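Local coordinates for protein DNA primase (Helicobacter pylori, PDB 4EHS) that makes the short RNA primers used by DNA polymerase in replication and stimulates the DnaB helicase, which its C-terminal domain binds, at residues S29-E34 and L61-E66; V37-L42 and L89-G94; R106-Q111 and K130-A135. One frame throughout, in Å; residues are numbered along the deposited sequence.

Contact 1: S29-E34 and L61-E66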
loop_
_atom_site.group_PDB
_atom_site.type_symbol
_atom_site.label_atom_id
_atom_site.label_comp_id
_atom_site.label_asym_id
_atom_site.label_seq_id
_atom_site.Cartn_x
_atom_site.Cartn_y
_atom_site.Cartn_z
ATOM N N SER A 29 19.993 10.530 -10.126
ATOM C CA SER A 29 19.686 11.201 -8.877
ATOM C C SER A 29 18.207 10.909 -8.556
ATOM O O SER A 29 17.421 10.511 -9.482
ATOM C CB SER A 29 19.876 12.724 -8.977
ATOM O OG SER A 29 18.803 13.355 -9.766
ATOM N N LEU A 30 17.826 11.048 -7.273
ATOM C CA LEU A 30 16.453 10.776 -6.950
ATOM C C LEU A 30 15.550 11.829 -7.591
ATOM O O LEU A 30 14.468 11.501 -8.081
ATOM C CB LEU A 30 16.242 10.716 -5.427
ATOM C CG LEU A 30 14.852 10.338 -4.948
ATOM C CD1 LEU A 30 14.609 8.903 -5.328
ATOM C CD2 LEU A 30 14.792 10.665 -3.420
ATOM N N GLU A 31 16.024 13.075 -7.710
ATOM C CA GLU A 31 15.168 14.135 -8.198
ATOM C C GLU A 31 14.922 13.839 -9.688
ATOM O O GLU A 31 13.763 13.927 -10.156
ATOM C CB GLU A 31 15.786 15.546 -7.958
ATOM C CG GLU A 31 15.049 16.594 -8.765
ATOM C CD GLU A 31 15.318 18.025 -8.301
ATOM O OE1 GLU A 31 15.992 18.222 -7.280
ATOM O OE2 GLU A 31 14.816 18.946 -8.948
ATOM N N PHE A 32 15.964 13.398 -10.403
ATOM C CA PHE A 32 15.804 13.038 -11.802
ATOM C C PHE A 32 14.827 11.845 -11.931
ATOM O O PHE A 32 13.961 11.796 -12.783
ATOM C CB PHE A 32 17.149 12.633 -12.436
ATOM C CG PHE A 32 17.037 12.333 -13.962
ATOM C CD1 PHE A 32 17.098 13.365 -14.910
ATOM C CD2 PHE A 32 16.828 11.027 -14.394
ATOM C CE1 PHE A 32 16.986 13.046 -16.275
ATOM C CE2 PHE A 32 16.718 10.699 -15.756
ATOM C CZ PHE A 32 16.780 11.734 -16.678
ATOM N N LEU A 33 15.012 10.856 -11.102
ATOM C CA LEU A 33 14.117 9.687 -11.177
ATOM C C LEU A 33 12.659 10.059 -10.864
ATOM O O LEU A 33 11.744 9.533 -11.534
ATOM C CB LEU A 33 14.547 8.626 -10.150
ATOM C CG LEU A 33 13.785 7.319 -10.150
ATOM C CD1 LEU A 33 13.847 6.664 -11.544
ATOM C CD2 LEU A 33 14.400 6.365 -9.103
ATOM N N GLU A 34 12.413 10.926 -9.893
ATOM C CA GLU A 34 11.016 11.328 -9.593
ATOM C C GLU A 34 10.396 12.075 -10.786
ATOM O O GLU A 34 9.212 11.868 -11.162
ATOM C CB GLU A 34 10.994 12.242 -8.370
ATOM C CG GLU A 34 11.343 11.442 -7.091
ATOM C CD GLU A 34 11.112 12.222 -5.821
ATOM O OE1 GLU A 34 10.512 13.309 -5.883
ATOM O OE2 GLU A 34 11.516 11.651 -4.749
ATOM N N LEU A 61 10.210 12.769 -2.502
ATOM C CA LEU A 61 10.959 13.737 -1.675
ATOM C C LEU A 61 11.247 15.043 -2.407
ATOM O O LEU A 61 11.625 16.025 -1.743
ATOM C CB LEU A 61 12.270 13.140 -1.189
ATOM C CG LEU A 61 12.196 11.771 -0.500
ATOM C CD1 LEU A 61 13.523 11.399 0.155
ATOM C CD2 LEU A 61 11.052 11.782 0.483
ATOM N N HIS A 62 11.048 15.059 -3.728
ATOM C CA HIS A 62 11.400 16.244 -4.529
ATOM C C HIS A 62 10.291 16.784 -5.316
ATOM O O HIS A 62 10.241 17.996 -5.546
ATOM C CB HIS A 62 12.582 15.948 -5.447
ATOM C CG HIS A 62 13.803 15.514 -4.711
ATOM N ND1 HIS A 62 14.599 16.403 -4.015
ATOM C CD2 HIS A 62 14.350 14.259 -4.524
ATOM C CE1 HIS A 62 15.598 15.704 -3.413
ATOM N NE2 HIS A 62 15.480 14.422 -3.738
ATOM N N LYS A 63 9.351 15.926 -5.744
ATOM C CA LYS A 63 8.374 16.318 -6.751
ATOM C C LYS A 63 6.950 15.974 -6.260
ATOM O O LYS A 63 6.045 15.720 -7.027
ATOM C CB LYS A 63 8.682 15.701 -8.152
ATOM C CG LYS A 63 10.035 16.118 -8.736
ATOM C CD LYS A 63 10.044 17.578 -9.113
ATOM C CE LYS A 63 11.446 18.078 -9.360
ATOM N NZ LYS A 63 11.589 19.499 -9.736
ATOM N N LYS A 64 6.758 16.129 -4.954
ATOM C CA LYS A 64 5.481 15.794 -4.377
ATOM C C LYS A 64 4.380 16.698 -4.934
ATOM O O LYS A 64 3.294 16.224 -5.252
ATOM C CB LYS A 64 5.605 15.891 -2.864
ATOM C CG LYS A 64 4.302 15.616 -2.156
ATOM C CD LYS A 64 4.592 15.632 -0.656
ATOM C CE LYS A 64 3.520 14.866 0.108
ATOM N NZ LYS A 64 2.206 15.499 -0.199
ATOM N N GLN A 65 4.650 17.991 -5.086
ATOM C CA GLN A 65 3.613 18.916 -5.563
ATOM C C GLN A 65 3.180 18.553 -6.984
ATOM O O GLN A 65 2.004 18.588 -7.262
ATOM C CB GLN A 65 4.056 20.407 -5.490
ATOM C CG GLN A 65 4.398 20.759 -4.043
ATOM C CD GLN A 65 4.804 22.202 -3.782
ATOM O OE1 GLN A 65 4.607 23.108 -4.609
ATOM N NE2 GLN A 65 5.366 22.425 -2.601
ATOM N N GLU A 66 4.140 18.222 -7.849
ATOM C CA GLU A 66 3.836 17.774 -9.211
ATOM C C GLU A 66 2.937 16.536 -9.203
ATOM O O GLU A 66 1.908 16.508 -9.916
ATOM C CB GLU A 66 5.150 17.503 -9.995
ATOM C CG GLU A 66 5.876 18.832 -10.299
ATOM C CD GLU A 66 6.821 19.311 -9.208
ATOM O OE1 GLU A 66 6.710 18.778 -8.059
ATOM O OE2 GLU A 66 7.616 20.270 -9.504
HETATM O O HOH W 1 13.936 19.906 -11.318
#

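Contact 2: V37-L42 and L89-G94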
loop_
_atom_site.group_PDB
_atom_site.type_symbol
_atom_site.label_atom_id
_atom_site.label_comp_id
_atom_site.label_asym_id
_atom_site.label_seq_id
_atom_site.Cartn_x
_atom_site.Cartn_y
_atom_site.Cartn_z
ATOM N N VAL A 37 9.588 9.519 -13.583
ATOM C CA VAL A 37 8.423 8.686 -13.272
ATOM C C VAL A 37 7.166 9.541 -13.549
ATOM O O VAL A 37 6.240 9.072 -14.233
ATOM C CB VAL A 37 8.514 8.124 -11.824
ATOM C CG1 VAL A 37 7.147 7.594 -11.423
ATOM C CG2 VAL A 37 9.503 6.945 -11.753
ATOM N N ILE A 38 7.128 10.794 -13.079
ATOM C CA ILE A 38 5.952 11.611 -13.233
ATOM C C ILE A 38 5.733 11.955 -14.715
ATOM O O ILE A 38 4.589 12.099 -15.185
ATOM C CB ILE A 38 6.051 12.855 -12.350
ATOM C CG1 ILE A 38 5.961 12.395 -10.859
ATOM C CG2 ILE A 38 4.869 13.813 -12.627
ATOM C CD1 ILE A 38 6.341 13.503 -9.889
ATOM N N ARG A 39 6.866 12.155 -15.394
ATOM C CA ARG A 39 6.761 12.504 -16.852
ATOM C C ARG A 39 6.057 11.356 -17.638
ATOM O O ARG A 39 5.202 11.581 -18.564
ATOM C CB ARG A 39 8.192 12.803 -17.384
ATOM C CG ARG A 39 8.045 13.155 -18.905
ATOM C CD ARG A 39 7.210 14.416 -19.131
ATOM N NE ARG A 39 7.364 14.637 -20.592
ATOM C CZ ARG A 39 8.301 15.426 -21.084
ATOM N NH1 ARG A 39 8.966 16.286 -20.275
ATOM N NH2 ARG A 39 8.479 15.444 -22.430
ATOM N N TYR A 40 6.411 10.116 -17.316
ATOM C CA TYR A 40 5.709 8.960 -17.901
ATOM C C TYR A 40 4.210 9.043 -17.581
ATOM O O TYR A 40 3.368 8.800 -18.469
ATOM C CB TYR A 40 6.187 7.660 -17.322
ATOM C CG TYR A 40 7.382 7.036 -18.044
ATOM C CD1 TYR A 40 7.204 6.383 -19.247
ATOM C CD2 TYR A 40 8.659 7.116 -17.507
ATOM C CE1 TYR A 40 8.294 5.763 -19.918
ATOM C CE2 TYR A 40 9.756 6.517 -18.160
ATOM C CZ TYR A 40 9.565 5.878 -19.409
ATOM O OH TYR A 40 10.625 5.279 -20.058
ATOM N N LEU A 41 3.867 9.298 -16.314
ATOM C CA LEU A 41 2.415 9.454 -15.944
ATOM C C LEU A 41 1.721 10.615 -16.672
ATOM O O LEU A 41 0.521 10.517 -17.008
ATOM C CB LEU A 41 2.277 9.700 -14.439
ATOM C CG LEU A 41 3.109 8.706 -13.619
ATOM C CD1 LEU A 41 2.800 9.093 -12.184
ATOM C CD2 LEU A 41 2.790 7.209 -13.795
ATOM N N LEU A 42 2.443 11.690 -16.924
ATOM C CA LEU A 42 1.862 12.801 -17.692
ATOM C C LEU A 42 1.598 12.410 -19.152
ATOM O O LEU A 42 0.635 12.934 -19.793
ATOM C CB LEU A 42 2.825 14.009 -17.649
ATOM C CG LEU A 42 2.734 14.775 -16.320
ATOM C CD1 LEU A 42 3.999 15.685 -16.279
ATOM C CD2 LEU A 42 1.464 15.659 -16.209
ATOM N N LEU A 89 14.060 14.592 -20.362
ATOM C CA LEU A 89 13.527 13.414 -19.704
ATOM C C LEU A 89 13.160 12.399 -20.758
ATOM O O LEU A 89 12.045 12.404 -21.271
ATOM C CB LEU A 89 12.313 13.821 -18.871
ATOM C CG LEU A 89 12.566 14.829 -17.762
ATOM C CD1 LEU A 89 11.243 15.334 -17.196
ATOM C CD2 LEU A 89 13.393 14.138 -16.658
ATOM N N PRO A 90 14.085 11.523 -21.077
ATOM C CA PRO A 90 13.847 10.661 -22.210
ATOM C C PRO A 90 12.922 9.463 -21.867
ATOM O O PRO A 90 13.280 8.610 -21.124
ATOM C CB PRO A 90 15.261 10.219 -22.585
ATOM C CG PRO A 90 15.949 10.115 -21.250
ATOM C CD PRO A 90 15.417 11.301 -20.465
ATOM N N LEU A 91 11.758 9.412 -22.477
ATOM C CA LEU A 91 10.835 8.287 -22.250
ATOM C C LEU A 91 11.071 7.226 -23.329
ATOM O O LEU A 91 11.453 7.552 -24.445
ATOM C CB LEU A 91 9.387 8.780 -22.369
ATOM C CG LEU A 91 9.030 9.949 -21.453
ATOM C CD1 LEU A 91 7.543 10.257 -21.642
ATOM C CD2 LEU A 91 9.346 9.707 -19.980
ATOM N N LYS A 92 10.794 5.971 -23.030
ATOM C CA LYS A 92 10.927 4.925 -24.043
ATOM C C LYS A 92 9.735 4.013 -23.921
ATOM O O LYS A 92 9.226 3.735 -22.796
ATOM C CB LYS A 92 12.156 4.039 -23.781
ATOM C CG LYS A 92 13.420 4.700 -23.253
ATOM C CD LYS A 92 14.341 3.603 -22.727
ATOM C CE LYS A 92 15.049 4.016 -21.439
ATOM N NZ LYS A 92 16.195 3.110 -21.118
ATOM N N LYS A 93 9.356 3.419 -25.064
ATOM C CA LYS A 93 8.365 2.358 -25.086
ATOM C C LYS A 93 8.844 1.250 -24.122
ATOM O O LYS A 93 10.021 0.867 -24.135
ATOM C CB LYS A 93 8.276 1.820 -26.518
ATOM C CG LYS A 93 7.327 0.666 -26.782
ATOM C CD LYS A 93 7.578 0.231 -28.246
ATOM C CE LYS A 93 6.292 -0.165 -28.954
ATOM N NZ LYS A 93 6.513 -0.938 -30.220
ATOM N N GLY A 94 7.961 0.850 -23.217
ATOM C CA GLY A 94 8.214 -0.260 -22.285
ATOM C C GLY A 94 9.177 0.075 -21.166
ATOM O O GLY A 94 9.647 -0.796 -20.493
#

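Contact 3: R106-Q111 and K130-A135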
loop_
_atom_site.group_PDB
_atom_site.type_symbol
_atom_site.label_atom_id
_atom_site.label_comp_id
_atom_site.label_asym_id
_atom_site.label_seq_id
_atom_site.Cartn_x
_atom_site.Cartn_y
_atom_site.Cartn_z
ATOM N N ARG A 106 14.524 2.308 -4.231
ATOM C CA ARG A 106 15.075 3.395 -3.414
ATOM C C ARG A 106 14.376 3.745 -2.115
ATOM O O ARG A 106 15.031 3.898 -1.057
ATOM C CB ARG A 106 15.304 4.653 -4.228
ATOM C CG ARG A 106 16.381 4.276 -5.263
ATOM C CD ARG A 106 16.980 5.516 -5.842
ATOM N NE ARG A 106 18.081 5.195 -6.802
ATOM C CZ ARG A 106 18.627 6.173 -7.535
ATOM N NH1 ARG A 106 18.204 7.425 -7.376
ATOM N NH2 ARG A 106 19.557 5.896 -8.408
ATOM N N TYR A 107 13.056 3.810 -2.165
ATOM C CA TYR A 107 12.269 4.045 -0.950
ATOM C C TYR A 107 12.591 2.958 0.110
ATOM O O TYR A 107 12.848 3.271 1.265
ATOM C CB TYR A 107 10.778 4.009 -1.309
ATOM C CG TYR A 107 9.905 4.070 -0.090
ATOM C CD1 TYR A 107 9.506 5.300 0.450
ATOM C CD2 TYR A 107 9.483 2.900 0.514
ATOM C CE1 TYR A 107 8.715 5.367 1.597
ATOM C CE2 TYR A 107 8.712 2.957 1.666
ATOM C CZ TYR A 107 8.303 4.177 2.175
ATOM O OH TYR A 107 7.507 4.178 3.335
ATOM N N PHE A 108 12.562 1.715 -0.272
ATOM C CA PHE A 108 12.813 0.630 0.709
ATOM C C PHE A 108 14.277 0.563 1.166
ATOM O O PHE A 108 14.544 0.230 2.345
ATOM C CB PHE A 108 12.336 -0.720 0.213
ATOM C CG PHE A 108 10.842 -0.882 0.259
ATOM C CD1 PHE A 108 10.177 -1.024 1.482
ATOM C CD2 PHE A 108 10.098 -0.905 -0.898
ATOM C CE1 PHE A 108 8.785 -1.164 1.522
ATOM C CE2 PHE A 108 8.706 -1.103 -0.871
ATOM C CZ PHE A 108 8.037 -1.192 0.331
ATOM N N GLU A 109 15.211 0.944 0.287
ATOM C CA GLU A 109 16.610 1.022 0.728
ATOM C C GLU A 109 16.758 2.083 1.816
ATOM O O GLU A 109 17.419 1.833 2.852
ATOM C CB GLU A 109 17.519 1.252 -0.510
ATOM C CG GLU A 109 17.711 -0.014 -1.349
ATOM C CD GLU A 109 18.535 0.233 -2.637
ATOM O OE1 GLU A 109 18.605 1.417 -3.063
ATOM O OE2 GLU A 109 19.091 -0.751 -3.200
ATOM N N ARG A 110 16.131 3.251 1.641
ATOM C CA ARG A 110 16.082 4.244 2.674
ATOM C C ARG A 110 15.422 3.734 3.977
ATOM O O ARG A 110 15.857 4.109 5.073
ATOM C CB ARG A 110 15.343 5.507 2.230
ATOM C CG ARG A 110 16.122 6.329 1.196
ATOM C CD ARG A 110 15.485 7.687 0.914
ATOM N NE ARG A 110 14.059 7.756 0.619
ATOM C CZ ARG A 110 13.499 7.551 -0.591
ATOM N NH1 ARG A 110 14.248 7.227 -1.636
ATOM N NH2 ARG A 110 12.184 7.704 -0.726
ATOM N N GLN A 111 14.350 2.961 3.855
ATOM C CA GLN A 111 13.703 2.396 5.028
ATOM C C GLN A 111 14.678 1.578 5.858
ATOM O O GLN A 111 14.615 1.632 7.075
ATOM C CB GLN A 111 12.515 1.509 4.628
ATOM C CG GLN A 111 11.325 2.331 4.182
ATOM C CD GLN A 111 10.957 3.406 5.161
ATOM O OE1 GLN A 111 11.038 4.587 4.860
ATOM N NE2 GLN A 111 10.551 3.007 6.345
ATOM N N LYS A 130 11.974 -6.433 8.147
ATOM C CA LYS A 130 11.793 -7.666 7.389
ATOM C C LYS A 130 11.013 -7.401 6.089
ATOM O O LYS A 130 11.415 -7.878 5.029
ATOM C CB LYS A 130 11.070 -8.701 8.245
ATOM C CG LYS A 130 10.976 -10.091 7.570
ATOM C CD LYS A 130 10.414 -11.095 8.582
ATOM C CE LYS A 130 10.804 -12.516 8.192
ATOM N NZ LYS A 130 9.801 -13.079 7.266
ATOM N N LYS A 131 9.965 -6.580 6.199
ATOM C CA LYS A 131 9.171 -6.187 5.041
ATOM C C LYS A 131 9.986 -5.411 4.019
ATOM O O LYS A 131 9.880 -5.679 2.808
ATOM C CB LYS A 131 7.984 -5.368 5.481
ATOM C CG LYS A 131 7.030 -5.072 4.305
ATOM C CD LYS A 131 6.796 -3.556 4.090
ATOM C CE LYS A 131 5.624 -3.227 3.126
ATOM N NZ LYS A 131 4.456 -2.603 3.812
ATOM N N ALA A 132 10.826 -4.487 4.467
ATOM C CA ALA A 132 11.665 -3.737 3.496
ATOM C C ALA A 132 12.652 -4.649 2.792
ATOM O O ALA A 132 12.885 -4.505 1.638
ATOM C CB ALA A 132 12.413 -2.634 4.185
ATOM N N ARG A 133 13.286 -5.575 3.535
ATOM C CA ARG A 133 14.223 -6.535 2.902
ATOM C C ARG A 133 13.546 -7.435 1.884
ATOM O O ARG A 133 14.111 -7.731 0.795
ATOM C CB ARG A 133 14.921 -7.426 3.961
ATOM C CG ARG A 133 16.008 -6.728 4.748
ATOM C CD ARG A 133 16.717 -7.750 5.757
ATOM N NE ARG A 133 16.913 -7.106 7.065
ATOM C CZ ARG A 133 17.848 -6.209 7.282
ATOM N NH1 ARG A 133 18.665 -5.947 6.262
ATOM N NH2 ARG A 133 17.958 -5.541 8.474
ATOM N N GLN A 134 12.354 -7.890 2.250
ATOM C CA GLN A 134 11.599 -8.740 1.396
ATOM C C GLN A 134 11.268 -7.958 0.124
ATOM O O GLN A 134 11.386 -8.496 -1.012
ATOM C CB GLN A 134 10.330 -9.229 2.056
ATOM C CG GLN A 134 9.628 -10.236 1.141
ATOM C CD GLN A 134 8.254 -10.655 1.623
ATOM O OE1 GLN A 134 7.579 -9.908 2.331
ATOM N NE2 GLN A 134 7.841 -11.866 1.255
ATOM N N ALA A 135 10.817 -6.727 0.320
ATOM C CA ALA A 135 10.430 -5.889 -0.868
ATOM C C ALA A 135 11.604 -5.690 -1.832
ATOM O O ALA A 135 11.481 -5.808 -3.078
ATOM C CB ALA A 135 9.871 -4.531 -0.375
#

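Contact 1: S29-E34 and L61-E66
The imidazole of His-62 lies between Glu-31 and Leu-61: Glu-31 CB sits over one face, 4.0 Å from the centroid of the His-62 ring in a CH-pi contact, while Leu-61 CB comes over the opposite face toward its rim. Leu-30 closes the ring edge, with CG in the plane and CD2 3.8 Å from His-62 CD2. The same Leu-30 methyl packs on Leu-61 CD1. Next to the ring, the carboxylate of the buried Glu-34 receives three successive backbone N-H groups. Leu-61 N reaches Glu-34 OE2 at 2.8 Å on its syn side, nearly straight at 162°, and His-62 N meets OE1 of Glu-34, also syn, at 2.8 Å; the bond from Lys-63 N to the same OE1 is weak and bent. These bonds hold the carboxylate by both oxygens and limit its rotation. Glu-31 extends with CG anti to the backbone N (chi1 166°), which carries its carboxylate past the ring to Lys-63. There the salt bridge between Glu-31 OE2 and Lys-63 NZ is long, 3.4 Å, and a water accepts from Lys-63 NZ and donates to Glu-31 OE2. At its own start, helix 30-43 has Ser-29 as N-cap, OG accepting from Phe-32 N. Two helices of the all-helical helicase-binding domain of DnaG are joined here, the Glu-34 carboxylate on one gripping the backbone of the turn that ends at Lys-63, the N-cap residue of helix 64-71.

Contact 2: V37-L42 and L89-G94
Leu-91 lays its CD2 methyl over the centre of the Tyr-40 ring, 3.6 Å from the centroid and 10° off the normal, a CH-pi contact in which the two side chains run past each other in opposite directions. The phenol reaches beyond the leucine to the backbone of the loop: Lys-92 N donates to Tyr-40 OH at 3.1 Å with an angle of 159°, and Lys-92 O lies at the ring edge, in its plane. The ring is thus covered by a methyl on one face and tied to the chain at its hydroxyl. Leu-91 also meets Arg-39, whose CG is 3.8 Å from Leu-91 CD2, the two side chains crossing at about a right angle. A bend at chi2 (63°) turns the arginine chain, and Leu-89 CD1 packs against both its CB and NH1. The guanidinium is held chiefly outside these segments: NH1 bonds to the carbonyls of Leu-83 and Asp-86, and NE forms a salt bridge with Glu-43. The loop that joins helix 78-85 to helix 96-117 lies along helix 30-43, with Leu-89 also touching Leu-83 of the former and Tyr-40 meeting Phe-96 of the latter.

Contact 3: R106-Q111 and K130-A135
Phe-108, Ala-132 and Ala-135 carry the packing of a helical hairpin, in which helices 96-117 and 122-140 run roughly antiparallel; the short segments cross at -145° with their axes 8.9 Å apart at closest approach. Phe-108 is the large side chain of the three, and its ring lies against the two alanines. Its CG stands anti to the carbonyl carbon (chi1 -75°), sending the ring across to the second helix, where Ala-135 CB sits over the middle of one face, 3.6 Å from the centroid and 9° off the normal. In this CH-pi contact the methyl is about equally far from all the ring carbons, while the opposite face is covered by Tyr-107 CD2 from the same helix. Phe-108 is therefore sandwiched between its sequence neighbour and the partner helix. Ala-132, one turn before Ala-135, approaches the same ring obliquely: its CA is 3.7 Å from Phe-108 CD1, and its CB meets both CD1 of that ring and, more loosely, Gln-111 CB. At this point the backbones come near each other, with 5.3 Å between Phe-108 CA and Ala-132 CA. Ile-136 and Leu-139 of helix 122-140 and Ile-147 of the C-terminal tail also touch the phenylalanine. The amino group of Lys-131 has its partners beyond the two segments, NZ bonding to Val-52 O of the second subunit and forming a salt bridge with Glu-149 of its own chain. Its aliphatic part stays with the ring, Lys-131 CD lying 4.0 Å from Phe-108 CE1.

From the N terminus, helix 30-43 is used twice. Its N-terminal part meets residues 61-66 in contact 1, closing a loop that includes helix 45-51; its later turns meet 89-94 in contact 2, closing a longer loop through helices 64-71 and 78-85. The segments of these two contacts alternate along the chain, so the loops cross, and they touch through Phe-32 with Leu-89 and Lys-63 with Ile-38. Contact 3 follows in series, joining helices 96-117 and 122-140 across their connection. It reaches contact 1 through Arg-106 and Arg-110, which pack on Leu-30 and Leu-61, but lies about 10 Å from contact 2 at the nearest atoms.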